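Local coordinates for glycosyl hydrolases family 2, sugar binding domain protein (PDB 6D1P), which is a gut-bacterial beta-glucuronidase of glycosyl hydrolase family 2, probably cleaving the O-glycosidic bonds of glucuronide substrates, at residues A75-Q87 / S582-V594. Residues are numbered along the deposited sequence; the frame is centred on the assembly and turned at random.
Sequences AEDAVDPDVNYYQ and STPLRPDNPIPYV. With K (potassium ion), chain J.
Tyr593 lays one face of its ring over a potassium ion held by the 75-87 loop, the metal standing 3.2 Å above the ring plane and displaced toward the CD2–CE2 rim, a cation-pi geometry. Backbone carbonyls of Asp77, Ala78, Asp80 and Val83 bind the ion, with a water as fifth ligand. Tyr593 CG is anti to its carbonyl carbon, beside the backbone N (chi1 -63°), and from there the ring swings over the ion; Pro587 CA packs against the opposite face. Beside this site, Val79 CG1 touches Val594 CG2 at 3.7 Å, and the Pro81 and Pro592 rings meet through their CB atoms. Tyr85 and Pro584 lie side by side, pointing the same way, CE2 of Tyr85 3.6 Å from CB of Pro584. Water bridges Pro81 O to Tyr593 OH, and another joins Pro81 O to Pro587 O. With an alanine here in place of Tyr593, the potassium would probably lose its aromatic cover and the waters at the hydroxyl their partner. Further out, an Asx turn, Asp82 N to Asp80 OD1 at 2.9 Å and 165°, lies within the type I turn Asp80–Val83, consistent with fixing the spacing of its two end carbonyls on the ion. Loop carbonyls thus face the cation, and the TIM-barrel segment answers with an aromatic face and water, so this interdomain join probably depends on bound potassium.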
loop_
_atom_site.group_PDB
_atom_site.type_symbol
_atom_site.label_atom_id
_atom_site.label_comp_id
_atom_site.label_asym_id
_atom_site.label_seq_id
_atom_site.Cartn_x
_atom_site.Cartn_y
_atom_site.Cartn_z
ATOM N N ALA A 75 5.652 -2.849 -10.364
ATOM C CA ALA A 75 6.397 -2.132 -11.390
ATOM C C ALA A 75 7.369 -1.123 -10.789
ATOM O O ALA A 75 8.466 -0.919 -11.318
ATOM C CB ALA A 75 5.420 -1.431 -12.343
ATOM N N GLU A 76 6.996 -0.492 -9.692
ATOM C CA GLU A 76 7.916 0.440 -9.058
ATOM C C GLU A 76 8.324 0.041 -7.650
ATOM O O GLU A 76 9.478 0.275 -7.267
ATOM C CB GLU A 76 7.309 1.857 -9.017
ATOM C CG GLU A 76 7.661 2.705 -10.230
ATOM C CD GLU A 76 7.454 4.207 -9.992
ATOM O OE1 GLU A 76 7.737 5.002 -10.936
ATOM O OE2 GLU A 76 7.019 4.587 -8.867
ATOM N N ASP A 77 7.413 -0.522 -6.846
ATOM C CA ASP A 77 7.743 -0.666 -5.438
ATOM C C ASP A 77 8.688 -1.835 -5.165
ATOM O O ASP A 77 9.205 -1.932 -4.041
ATOM C CB ASP A 77 6.454 -0.747 -4.572
ATOM C CG ASP A 77 5.722 -2.106 -4.638
ATOM O OD1 ASP A 77 6.075 -3.007 -5.420
ATOM O OD2 ASP A 77 4.747 -2.276 -3.878
ATOM N N ALA A 78 8.972 -2.696 -6.157
ATOM C CA ALA A 78 9.965 -3.743 -5.922
ATOM C C ALA A 78 11.299 -3.136 -5.521
ATOM O O ALA A 78 11.975 -3.657 -4.633
ATOM C CB ALA A 78 10.134 -4.644 -7.155
ATOM N N VAL A 79 11.684 -2.021 -6.147
ATOM C CA VAL A 79 12.980 -1.409 -5.887
ATOM C C VAL A 79 12.865 -0.069 -5.179
ATOM O O VAL A 79 13.893 0.576 -4.940
ATOM C CB VAL A 79 13.811 -1.263 -7.179
ATOM C CG1 VAL A 79 14.126 -2.653 -7.807
ATOM C CG2 VAL A 79 13.110 -0.349 -8.179
ATOM N N ASP A 80 11.665 0.369 -4.829
ATOM C CA ASP A 80 11.528 1.537 -3.968
ATOM C C ASP A 80 12.288 1.285 -2.674
ATOM O O ASP A 80 11.949 0.345 -1.948
ATOM C CB ASP A 80 10.064 1.800 -3.667
ATOM C CG ASP A 80 9.835 3.095 -2.881
ATOM O OD1 ASP A 80 10.575 3.409 -1.906
ATOM O OD2 ASP A 80 8.885 3.799 -3.265
ATOM N N PRO A 81 13.299 2.090 -2.337
ATOM C CA PRO A 81 14.142 1.760 -1.174
ATOM C C PRO A 81 13.438 1.875 0.167
ATOM O O PRO A 81 13.999 1.420 1.173
ATOM C CB PRO A 81 15.284 2.777 -1.281
ATOM C CG PRO A 81 14.623 3.957 -1.934
ATOM C CD PRO A 81 13.661 3.385 -2.933
ATOM N N ASP A 82 12.243 2.461 0.235
ATOM C CA ASP A 82 11.644 2.765 1.526
ATOM C C ASP A 82 10.416 1.928 1.866
ATOM O O ASP A 82 9.837 2.134 2.935
ATOM C CB ASP A 82 11.297 4.269 1.610
ATOM C CG ASP A 82 12.541 5.164 1.522
ATOM O OD1 ASP A 82 12.611 6.044 0.633
ATOM O OD2 ASP A 82 13.473 4.965 2.331
ATOM N N VAL A 83 10.004 0.985 1.023
ATOM C CA VAL A 83 8.796 0.221 1.303
ATOM C C VAL A 83 9.042 -1.259 1.056
ATOM O O VAL A 83 9.906 -1.645 0.264
ATOM C CB VAL A 83 7.604 0.705 0.456
ATOM C CG1 VAL A 83 7.244 2.141 0.802
ATOM C CG2 VAL A 83 7.959 0.608 -0.989
ATOM N N ASN A 84 8.277 -2.097 1.749
ATOM C CA ASN A 84 8.206 -3.489 1.354
ATOM C C ASN A 84 7.354 -3.602 0.101
ATOM O O ASN A 84 6.270 -3.021 0.033
ATOM C CB ASN A 84 7.596 -4.337 2.461
ATOM C CG ASN A 84 8.338 -4.217 3.767
ATOM O OD1 ASN A 84 9.578 -4.261 3.816
ATOM N ND2 ASN A 84 7.571 -4.078 4.857
ATOM N N TYR A 85 7.816 -4.380 -0.873
ATOM C CA TYR A 85 7.039 -4.523 -2.094
ATOM C C TYR A 85 5.684 -5.128 -1.761
ATOM O O TYR A 85 5.555 -5.928 -0.831
ATOM C CB TYR A 85 7.801 -5.358 -3.141
ATOM C CG TYR A 85 7.730 -6.877 -3.040
ATOM C CD1 TYR A 85 6.986 -7.610 -3.954
ATOM C CD2 TYR A 85 8.446 -7.575 -2.076
ATOM C CE1 TYR A 85 6.936 -8.983 -3.910
ATOM C CE2 TYR A 85 8.403 -8.963 -2.009
ATOM C CZ TYR A 85 7.649 -9.663 -2.944
ATOM O OH TYR A 85 7.583 -11.037 -2.920
ATOM N N TYR A 86 4.662 -4.698 -2.497
ATOM C CA TYR A 86 3.283 -5.002 -2.139
ATOM C C TYR A 86 2.987 -6.492 -2.324
ATOM O O TYR A 86 3.286 -7.069 -3.376
ATOM C CB TYR A 86 2.331 -4.146 -2.977
ATOM C CG TYR A 86 0.889 -4.501 -2.756
ATOM C CD1 TYR A 86 0.187 -4.003 -1.651
ATOM C CD2 TYR A 86 0.228 -5.353 -3.622
ATOM C CE1 TYR A 86 -1.140 -4.330 -1.434
ATOM C CE2 TYR A 86 -1.093 -5.699 -3.413
ATOM C CZ TYR A 86 -1.778 -5.170 -2.318
ATOM O OH TYR A 86 -3.087 -5.518 -2.110
ATOM N N GLN A 87 2.409 -7.124 -1.297
ATOM C CA GLN A 87 2.070 -8.551 -1.344
ATOM C C GLN A 87 0.635 -8.704 -0.859
ATOM O O GLN A 87 0.372 -8.722 0.351
ATOM C CB GLN A 87 3.035 -9.398 -0.509
ATOM C CG GLN A 87 4.427 -9.426 -1.045
ATOM C CD GLN A 87 5.364 -10.277 -0.204
ATOM O OE1 GLN A 87 5.719 -9.920 0.930
ATOM N NE2 GLN A 87 5.752 -11.403 -0.743
ATOM N N SER A 582 15.485 -7.205 -9.473
ATOM C CA SER A 582 15.038 -6.835 -8.138
ATOM C C SER A 582 14.873 -8.061 -7.245
ATOM O O SER A 582 14.365 -9.107 -7.671
ATOM C CB SER A 582 13.711 -6.096 -8.201
ATOM O OG SER A 582 13.237 -5.810 -6.883
ATOM N N THR A 583 15.288 -7.919 -5.987
ATOM C CA THR A 583 15.091 -8.948 -5.004
ATOM C C THR A 583 14.650 -8.303 -3.702
ATOM O O THR A 583 15.176 -7.242 -3.330
ATOM C CB THR A 583 16.361 -9.764 -4.761
ATOM O OG1 THR A 583 16.157 -10.590 -3.612
ATOM C CG2 THR A 583 17.545 -8.848 -4.525
ATOM N N PRO A 584 13.698 -8.912 -2.989
ATOM C CA PRO A 584 13.220 -8.297 -1.744
ATOM C C PRO A 584 14.209 -8.441 -0.614
ATOM O O PRO A 584 14.036 -7.787 0.422
ATOM C CB PRO A 584 11.918 -9.060 -1.443
ATOM C CG PRO A 584 12.139 -10.411 -2.075
ATOM C CD PRO A 584 13.017 -10.185 -3.280
ATOM N N LEU A 585 15.242 -9.271 -0.796
ATOM C CA LEU A 585 16.117 -9.698 0.286
ATOM C C LEU A 585 17.272 -8.750 0.548
ATOM O O LEU A 585 17.934 -8.881 1.579
ATOM C CB LEU A 585 16.690 -11.082 -0.020
ATOM C CG LEU A 585 15.692 -12.204 -0.271
ATOM C CD1 LEU A 585 16.448 -13.492 -0.287
ATOM C CD2 LEU A 585 14.563 -12.215 0.794
ATOM N N ARG A 586 17.543 -7.809 -0.343
ATOM C CA ARG A 586 18.727 -6.965 -0.238
ATOM C C ARG A 586 18.336 -5.493 -0.117
ATOM O O ARG A 586 18.597 -4.699 -1.036
ATOM C CB ARG A 586 19.633 -7.189 -1.448
ATOM C CG ARG A 586 20.081 -8.638 -1.654
ATOM C CD ARG A 586 21.385 -8.961 -0.949
ATOM N NE ARG A 586 21.267 -8.927 0.508
ATOM C CZ ARG A 586 20.892 -9.967 1.258
ATOM N NH1 ARG A 586 20.603 -11.129 0.690
ATOM N NH2 ARG A 586 20.802 -9.849 2.582
ATOM N N PRO A 587 17.751 -5.081 1.018
ATOM C CA PRO A 587 17.431 -3.652 1.191
ATOM C C PRO A 587 18.647 -2.745 1.135
ATOM O O PRO A 587 18.531 -1.576 0.753
ATOM C CB PRO A 587 16.767 -3.610 2.576
ATOM C CG PRO A 587 17.351 -4.801 3.284
ATOM C CD PRO A 587 17.383 -5.857 2.216
ATOM N N ASP A 588 19.825 -3.249 1.478
ATOM C CA ASP A 588 20.989 -2.398 1.647
ATOM C C ASP A 588 22.019 -2.566 0.536
ATOM O O ASP A 588 23.143 -2.083 0.694
ATOM C CB ASP A 588 21.645 -2.672 3.006
ATOM C CG ASP A 588 20.691 -2.429 4.190
ATOM O OD1 ASP A 588 20.093 -1.331 4.256
ATOM O OD2 ASP A 588 20.542 -3.349 5.043
ATOM N N ASN A 589 21.682 -3.243 -0.567
ATOM C CA ASN A 589 22.631 -3.361 -1.667
ATOM C C ASN A 589 22.956 -1.975 -2.218
ATOM O O ASN A 589 22.146 -1.049 -2.095
ATOM C CB ASN A 589 22.079 -4.231 -2.792
ATOM C CG ASN A 589 22.533 -5.670 -2.684
ATOM O OD1 ASN A 589 23.110 -6.067 -1.677
ATOM N ND2 ASN A 589 22.270 -6.461 -3.722
ATOM N N PRO A 590 24.134 -1.799 -2.815
ATOM C CA PRO A 590 24.468 -0.487 -3.401
ATOM C C PRO A 590 23.348 0.116 -4.240
ATOM O O PRO A 590 23.157 1.332 -4.217
ATOM C CB PRO A 590 25.719 -0.801 -4.240
ATOM C CG PRO A 590 26.341 -1.941 -3.552
ATOM C CD PRO A 590 25.216 -2.784 -3.008
ATOM N N ILE A 591 22.609 -0.691 -4.994
ATOM C CA ILE A 591 21.288 -0.308 -5.479
ATOM C C ILE A 591 20.261 -1.059 -4.631
ATOM O O ILE A 591 20.175 -2.297 -4.731
ATOM C CB ILE A 591 21.115 -0.592 -6.974
ATOM C CG1 ILE A 591 22.097 0.277 -7.778
ATOM C CG2 ILE A 591 19.673 -0.249 -7.400
ATOM C CD1 ILE A 591 22.048 0.044 -9.268
ATOM N N PRO A 592 19.518 -0.382 -3.761
ATOM C CA PRO A 592 18.643 -1.094 -2.822
ATOM C C PRO A 592 17.693 -2.034 -3.546
ATOM O O PRO A 592 17.175 -1.719 -4.620
ATOM C CB PRO A 592 17.902 0.042 -2.117
ATOM C CG PRO A 592 18.881 1.182 -2.149
ATOM C CD PRO A 592 19.543 1.068 -3.496
ATOM N N TYR A 593 17.527 -3.228 -2.990
ATOM C CA TYR A 593 16.603 -4.221 -3.532
ATOM C C TYR A 593 16.951 -4.676 -4.965
ATOM O O TYR A 593 16.084 -5.201 -5.689
ATOM C CB TYR A 593 15.165 -3.692 -3.471
ATOM C CG TYR A 593 14.665 -3.444 -2.057
ATOM C CD1 TYR A 593 14.431 -4.514 -1.190
ATOM C CD2 TYR A 593 14.414 -2.147 -1.590
ATOM C CE1 TYR A 593 13.957 -4.313 0.111
ATOM C CE2 TYR A 593 13.933 -1.927 -0.274
ATOM C CZ TYR A 593 13.709 -3.028 0.562
ATOM O OH TYR A 593 13.241 -2.854 1.843
ATOM N N VAL A 594 18.197 -4.520 -5.406
ATOM C CA VAL A 594 18.610 -5.032 -6.710
ATOM C C VAL A 594 19.753 -6.017 -6.508
ATOM O O VAL A 594 20.745 -5.709 -5.839
ATOM C CB VAL A 594 18.991 -3.910 -7.687
ATOM C CG1 VAL A 594 19.595 -4.503 -8.980
ATOM C CG2 VAL A 594 17.752 -3.134 -8.034
HETATM K K K J . 11.195 -2.394 -2.090
HETATM O O HOH W 1 16.280 0.721 -5.589
HETATM O O HOH W 2 16.928 0.406 1.701
HETATM O O HOH W 3 12.592 -0.266 3.152
HETATM O O HOH W 4 12.080 -4.800 2.969
HETATM O O HOH W 5 10.519 -4.975 -1.075
#